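Local coordinates for protein CD160 antigen (Homo sapiens, PDB 6NGG) that serves as an immune-cell receptor that binds MHC class I molecules and TNFRSF14 and passes stimulatory or inhibitory signals, here as its immunoglobulin-like domain, at residues Leu17-Trp22 and Tyr85-Arg90; Val21-Glu26 and Ile66-Met71. The protein carries 1 engineered substitution. All blocks are in the same frame, centred on the assembly; numbering follows the deposited sequence.

Contact 1. Residues Leu17-Trp22 and Tyr85-Arg90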
loop_
_atom_site.group_PDB
_atom_site.type_symbol
_atom_site.label_atom_id
_atom_site.label_comp_id
_atom_site.label_asym_id
_atom_site.label_seq_id
_atom_site.Cartn_x
_atom_site.Cartn_y
_atom_site.Cartn_z
ATOM N N LEU A 17 -3.929 6.490 0.433
ATOM C CA LEU A 17 -4.154 5.043 0.519
ATOM C C LEU A 17 -2.920 4.482 1.192
ATOM O O LEU A 17 -1.786 4.755 0.754
ATOM C CB LEU A 17 -4.364 4.426 -0.852
ATOM C CG LEU A 17 -5.576 4.934 -1.649
ATOM C CD1 LEU A 17 -5.723 4.211 -2.998
ATOM C CD2 LEU A 17 -6.863 4.915 -0.857
ATOM N N ILE A 18 -3.114 3.743 2.272
ATOM C CA ILE A 18 -2.031 3.332 3.179
ATOM C C ILE A 18 -1.919 1.797 3.309
ATOM O O ILE A 18 -2.854 1.099 3.675
ATOM C CB ILE A 18 -2.188 4.004 4.540
ATOM C CG1 ILE A 18 -2.398 5.554 4.370
ATOM C CG2 ILE A 18 -1.040 3.674 5.466
ATOM C CD1 ILE A 18 -3.023 6.263 5.542
ATOM N N CYS A 19 -0.737 1.288 3.032
ATOM C CA CYS A 19 -0.398 -0.118 3.204
ATOM C C CYS A 19 0.655 -0.266 4.341
ATOM O O CYS A 19 1.619 0.482 4.340
ATOM C CB CYS A 19 0.237 -0.609 1.962
ATOM S SG CYS A 19 -0.693 -0.483 0.418
ATOM N N THR A 20 0.447 -1.227 5.254
ATOM C CA THR A 20 1.285 -1.407 6.436
ATOM C C THR A 20 1.621 -2.858 6.573
ATOM O O THR A 20 0.719 -3.725 6.650
ATOM C CB THR A 20 0.610 -0.908 7.700
ATOM O OG1 THR A 20 0.129 0.360 7.447
ATOM C CG2 THR A 20 1.579 -0.834 8.851
ATOM N N VAL A 21 2.885 -3.136 6.423
ATOM C CA VAL A 21 3.426 -4.442 6.714
ATOM C C VAL A 21 3.853 -4.503 8.166
ATOM O O VAL A 21 4.588 -3.680 8.613
ATOM C CB VAL A 21 4.671 -4.741 5.829
ATOM C CG1 VAL A 21 5.255 -6.092 6.165
ATOM C CG2 VAL A 21 4.345 -4.614 4.355
ATOM N N TRP A 22 3.393 -5.530 8.846
ATOM C CA TRP A 22 3.750 -5.821 10.211
ATOM C C TRP A 22 4.769 -6.960 10.214
ATOM O O TRP A 22 4.674 -7.931 9.420
ATOM C CB TRP A 22 2.531 -6.222 11.024
ATOM C CG TRP A 22 1.517 -5.088 11.016
ATOM C CD1 TRP A 22 0.612 -4.811 10.049
ATOM C CD2 TRP A 22 1.398 -4.073 11.990
ATOM N NE1 TRP A 22 -0.095 -3.675 10.357
ATOM C CE2 TRP A 22 0.381 -3.186 11.545
ATOM C CE3 TRP A 22 2.134 -3.738 13.148
ATOM C CZ2 TRP A 22 0.045 -1.998 12.247
ATOM C CZ3 TRP A 22 1.787 -2.569 13.858
ATOM C CH2 TRP A 22 0.718 -1.741 13.422
ATOM N N TYR A 85 -8.273 -1.941 -5.529
ATOM C CA TYR A 85 -6.887 -1.822 -5.150
ATOM C C TYR A 85 -6.451 -2.941 -4.195
ATOM O O TYR A 85 -7.241 -3.519 -3.484
ATOM C CB TYR A 85 -6.668 -0.482 -4.430
ATOM C CG TYR A 85 -6.853 0.783 -5.250
ATOM C CD1 TYR A 85 -8.146 1.303 -5.530
ATOM C CD2 TYR A 85 -5.776 1.473 -5.751
ATOM C CE1 TYR A 85 -8.305 2.486 -6.244
ATOM C CE2 TYR A 85 -5.935 2.680 -6.454
ATOM C CZ TYR A 85 -7.223 3.152 -6.740
ATOM O OH TYR A 85 -7.416 4.333 -7.455
ATOM N N GLN A 86 -5.158 -3.186 -4.163
ATOM C CA GLN A 86 -4.568 -4.155 -3.264
ATOM C C GLN A 86 -3.159 -3.746 -2.934
ATOM O O GLN A 86 -2.377 -3.400 -3.834
ATOM C CB GLN A 86 -4.575 -5.543 -3.903
ATOM C CG GLN A 86 -4.201 -6.632 -2.904
ATOM C CD GLN A 86 -4.178 -8.043 -3.460
ATOM O OE1 GLN A 86 -4.587 -8.973 -2.734
ATOM N NE2 GLN A 86 -3.718 -8.237 -4.693
ATOM N N CYS A 87 -2.879 -3.800 -1.642
ATOM C CA CYS A 87 -1.525 -3.671 -1.059
ATOM C C CYS A 87 -0.840 -5.045 -1.118
ATOM O O CYS A 87 -1.424 -6.058 -0.677
ATOM C CB CYS A 87 -1.617 -3.284 0.423
ATOM S SG CYS A 87 -2.310 -1.624 0.766
ATOM N N CYS A 88 0.430 -5.065 -1.550
ATOM C CA CYS A 88 1.225 -6.272 -1.558
ATOM C C CYS A 88 2.649 -6.031 -1.067
ATOM O O CYS A 88 3.137 -4.899 -1.015
ATOM C CB CYS A 88 1.212 -6.830 -3.000
ATOM S SG CYS A 88 -0.464 -7.422 -3.446
ATOM N N ALA A 89 3.327 -7.097 -0.691
ATOM C CA ALA A 89 4.764 -6.978 -0.418
ATOM C C ALA A 89 5.484 -8.256 -0.763
ATOM O O ALA A 89 4.890 -9.354 -0.698
ATOM C CB ALA A 89 5.019 -6.530 1.016
ATOM N N ARG A 90 6.763 -8.122 -1.080
ATOM C CA ARG A 90 7.561 -9.199 -1.548
ATOM C C ARG A 90 8.953 -9.166 -0.984
ATOM O O ARG A 90 9.627 -8.137 -1.065
ATOM C CB ARG A 90 7.624 -9.186 -3.092
ATOM C CG ARG A 90 8.348 -10.438 -3.565
ATOM C CD ARG A 90 8.566 -10.521 -5.052
ATOM N NE ARG A 90 9.412 -9.400 -5.447
ATOM C CZ ARG A 90 9.336 -8.776 -6.619
ATOM N NH1 ARG A 90 8.461 -9.191 -7.556
ATOM N NH2 ARG A 90 10.147 -7.737 -6.849
#
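Cys19 and Cys87 are joined by a disulfide, SG to SG 2.0 Å, that ties residues 17-22 to residues 85-90 across the middle of the domain. Its central torsion is -82°, close to perpendicular, as preferred by an unstrained bridge of left-handed sense. Both cysteines place SG opposite their own carbonyl carbon and beside the backbone N, which turns the two sulfurs toward each other; the CA atoms of Cys19 and Cys87 are 5.7 Å apart.

Two apolar contacts flank the bridge, one toward each end. On the Leu17 side, the methyl CD1 of Leu17 sits over a face of the Tyr85 ring, 4.0 Å from the ring centroid and 18° off the normal: a CH-pi contact, displaced toward the CE2 rim, with the two side chains crossing at about a right angle. On the Val21 side, CG2 of Val21 meets CB of Ala89 at 3.9 Å. The CA atoms of Val21 and Ala89 stand 7.7 Å apart and those of Leu17 and Tyr85 further still, so the strands spread to either side of the bridge. The short axes approach to 7.5 Å and cross at -33°, as expected of strands facing each other from two packed sheets.

Further out, backbone hydrogen bonding of Cys19 with Leu70 holds residues 17-22 in their own sheet. Across the interior, Val21 also packs on Phe31 of strand 31-37, next to strand 83-91 in the facing sheet. Tyr85 OH is hydrogen-bonded to His81 O, four residues back, which anchors the ring that Leu17 covers. This is the canonical intersheet disulfide of the immunoglobulin fold, linking the B and F strands. The sheets are joined here by a covalent bond set in apolar packing near the centre of the domain, which should hold them in fixed relation.

Contact 2. Residues Val21-Glu26 and Ile66-Met71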
loop_
_atom_site.group_PDB
_atom_site.type_symbol
_atom_site.label_atom_id
_atom_site.label_comp_id
_atom_site.label_asym_id
_atom_site.label_seq_id
_atom_site.Cartn_x
_atom_site.Cartn_y
_atom_site.Cartn_z
ATOM N N VAL A 21 2.885 -3.136 6.423
ATOM C CA VAL A 21 3.426 -4.442 6.714
ATOM C C VAL A 21 3.853 -4.503 8.166
ATOM O O VAL A 21 4.588 -3.680 8.613
ATOM C CB VAL A 21 4.671 -4.741 5.829
ATOM C CG1 VAL A 21 5.255 -6.092 6.165
ATOM C CG2 VAL A 21 4.345 -4.614 4.355
ATOM N N TRP A 22 3.393 -5.530 8.846
ATOM C CA TRP A 22 3.750 -5.821 10.211
ATOM C C TRP A 22 4.769 -6.960 10.214
ATOM O O TRP A 22 4.674 -7.931 9.420
ATOM C CB TRP A 22 2.531 -6.222 11.024
ATOM C CG TRP A 22 1.517 -5.088 11.016
ATOM C CD1 TRP A 22 0.612 -4.811 10.049
ATOM C CD2 TRP A 22 1.398 -4.073 11.990
ATOM N NE1 TRP A 22 -0.095 -3.675 10.357
ATOM C CE2 TRP A 22 0.381 -3.186 11.545
ATOM C CE3 TRP A 22 2.134 -3.738 13.148
ATOM C CZ2 TRP A 22 0.045 -1.998 12.247
ATOM C CZ3 TRP A 22 1.787 -2.569 13.858
ATOM C CH2 TRP A 22 0.718 -1.741 13.422
ATOM N N HIS A 23 5.754 -6.798 11.071
ATOM C CA HIS A 23 6.905 -7.682 11.100
ATOM C C HIS A 23 7.573 -7.632 12.450
ATOM O O HIS A 23 7.405 -6.716 13.176
ATOM C CB HIS A 23 7.889 -7.245 10.024
ATOM C CG HIS A 23 8.253 -5.788 10.029
ATOM N ND1 HIS A 23 9.136 -5.242 10.924
ATOM C CD2 HIS A 23 7.945 -4.797 9.152
ATOM C CE1 HIS A 23 9.299 -3.953 10.653
ATOM N NE2 HIS A 23 8.618 -3.680 9.546
ATOM N N LYS A 24 8.270 -8.687 12.799
ATOM C CA LYS A 24 9.211 -8.624 13.904
ATOM C C LYS A 24 10.205 -7.526 13.762
ATOM O O LYS A 24 10.655 -7.191 12.631
ATOM C CB LYS A 24 10.035 -9.891 13.918
ATOM C CG LYS A 24 9.651 -10.798 15.001
ATOM C CD LYS A 24 8.612 -11.737 14.587
ATOM C CE LYS A 24 8.903 -13.030 15.330
ATOM N NZ LYS A 24 7.787 -13.977 15.061
ATOM N N LYS A 25 10.654 -7.055 14.902
ATOM C CA LYS A 25 11.610 -5.986 14.925
ATOM C C LYS A 25 12.911 -6.304 14.186
ATOM O O LYS A 25 13.552 -5.425 13.609
ATOM C CB LYS A 25 11.859 -5.533 16.369
ATOM C CG LYS A 25 12.670 -6.511 17.176
ATOM C CD LYS A 25 12.792 -6.108 18.637
ATOM C CE LYS A 25 13.512 -7.239 19.383
ATOM N NZ LYS A 25 14.094 -6.709 20.614
ATOM N N GLU A 26 13.302 -7.556 14.165
ATOM C CA GLU A 26 14.559 -7.901 13.450
ATOM C C GLU A 26 14.321 -8.361 11.998
ATOM O O GLU A 26 15.245 -8.805 11.295
ATOM C CB GLU A 26 15.478 -8.854 14.275
ATOM C CG GLU A 26 14.914 -10.087 14.921
ATOM C CD GLU A 26 14.086 -9.884 16.218
ATOM O OE1 GLU A 26 12.856 -9.875 16.076
ATOM O OE2 GLU A 26 14.616 -9.822 17.365
ATOM N N ILE A 66 7.837 -2.439 14.707
ATOM C CA ILE A 66 7.311 -3.717 14.166
ATOM C C ILE A 66 6.475 -3.506 12.915
ATOM O O ILE A 66 5.621 -4.346 12.605
ATOM C CB ILE A 66 6.402 -4.446 15.206
ATOM C CG1 ILE A 66 5.278 -3.473 15.663
ATOM C CG2 ILE A 66 7.195 -4.969 16.417
ATOM C CD1 ILE A 66 4.151 -4.192 16.378
ATOM N N SER A 67 6.663 -2.371 12.231
ATOM C CA SER A 67 5.911 -2.077 11.043
ATOM C C SER A 67 6.584 -1.141 10.018
ATOM O O SER A 67 7.470 -0.390 10.286
ATOM C CB SER A 67 4.513 -1.490 11.443
ATOM O OG SER A 67 4.709 -0.192 11.999
ATOM N N SER A 68 6.086 -1.225 8.803
ATOM C CA SER A 68 6.596 -0.384 7.732
ATOM C C SER A 68 5.429 0.086 6.902
ATOM O O SER A 68 4.593 -0.767 6.518
ATOM C CB SER A 68 7.508 -1.241 6.851
ATOM O OG SER A 68 8.738 -1.603 7.493
ATOM N N GLN A 69 5.448 1.362 6.487
ATOM C CA GLN A 69 4.299 1.932 5.833
ATOM C C GLN A 69 4.592 2.450 4.448
ATOM O O GLN A 69 5.650 3.058 4.234
ATOM C CB GLN A 69 3.727 3.040 6.678
ATOM C CG GLN A 69 2.404 3.564 6.184
ATOM C CD GLN A 69 2.037 4.839 6.908
ATOM O OE1 GLN A 69 1.513 4.796 8.037
ATOM N NE2 GLN A 69 2.290 5.990 6.262
ATOM N N LEU A 70 3.642 2.217 3.542
ATOM C CA LEU A 70 3.621 2.858 2.193
ATOM C C LEU A 70 2.366 3.702 2.047
ATOM O O LEU A 70 1.262 3.241 2.339
ATOM C CB LEU A 70 3.660 1.851 1.107
ATOM C CG LEU A 70 3.259 2.257 -0.324
ATOM C CD1 LEU A 70 4.255 3.252 -0.806
ATOM C CD2 LEU A 70 3.301 1.094 -1.245
ATOM N N MET A 71 2.525 4.948 1.606
ATOM C CA MET A 71 1.337 5.848 1.439
ATOM C C MET A 71 1.336 6.358 0.004
ATOM O O MET A 71 2.406 6.824 -0.500
ATOM C CB MET A 71 1.302 6.968 2.478
ATOM C CG MET A 71 0.196 8.011 2.244
ATOM S SD MET A 71 0.188 9.430 3.368
ATOM C CE MET A 71 -0.112 8.492 4.793
#
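At the end of the B-E strand pair of this immunoglobulin domain, the chain leaves strand 14-22 after Trp22 just where residues 66-71 enter strand 67-74 from the opposite direction. Val21 and Ser68 form an antiparallel hydrogen-bonded pair, with Val21 N to Ser68 O and Ser68 N to Val21 O both 2.9 Å; the neighbouring Trp22 and Ser67 are a non-hydrogen-bonded pair. A further bond, His23 N to Ile66 O (167° at the hydrogen), carries the pairing beyond the strand, its donor lying above the carbonyl plane.

The His23 imidazole is gripped at both nitrogens. With chi1 at 51°, CG lies between the backbone N and carbonyl carbon, and the ring lies over the Ile66-Ser67 peptide, with Ser67 N 3.4 Å from the ring plane. NE2 of His23 is hydrogen-bonded to Ser68 OG at 2.9 Å, and ND1 donates to Lys24 O at 3.0 Å, which fixes the ring's rotation. Ser68 OG is bonded to Arg56 as well, and Arg56 also reaches Ser67 O.

On the face of the sheet that carries Trp22 and Ser67, opposite Val21 and Ser68, Ser67 CB stands over the six-membered ring of Trp22, 3.9 Å from its centroid, while Ile66 CD1 meets the ring in plane at its edge. Trp22 NE1 is bonded to Thr5 OG1 of strand 3-11. Antiparallel pairing of strands B and E, with B between A and E, is typical of this sheet of the immunoglobulin fold; here His23 extends it into the loop.

How the contacts relate
Strand 14-22 serves both contacts, which share Val21 and Trp22 and have centres 10 Å apart. Contact 1 links that strand to strand 83-91 of the facing sheet, whereas contact 2 joins it to strand 67-74 within its own sheet, so one is intersheet and the other intrasheet. Their direct junction is at Cys19 O and Leu70 N, 2.8 Å apart and probably hydrogen-bonded, with Ile18 CG2 packing on Gln69 CG at 3.5 Å. The centre of contact 1, which is buried, lies about 3 Å from the centre of the chain, that of contact 2 about 12 Å, its loop partly open to solvent. Together they follow one strand from the core to the sheet's end.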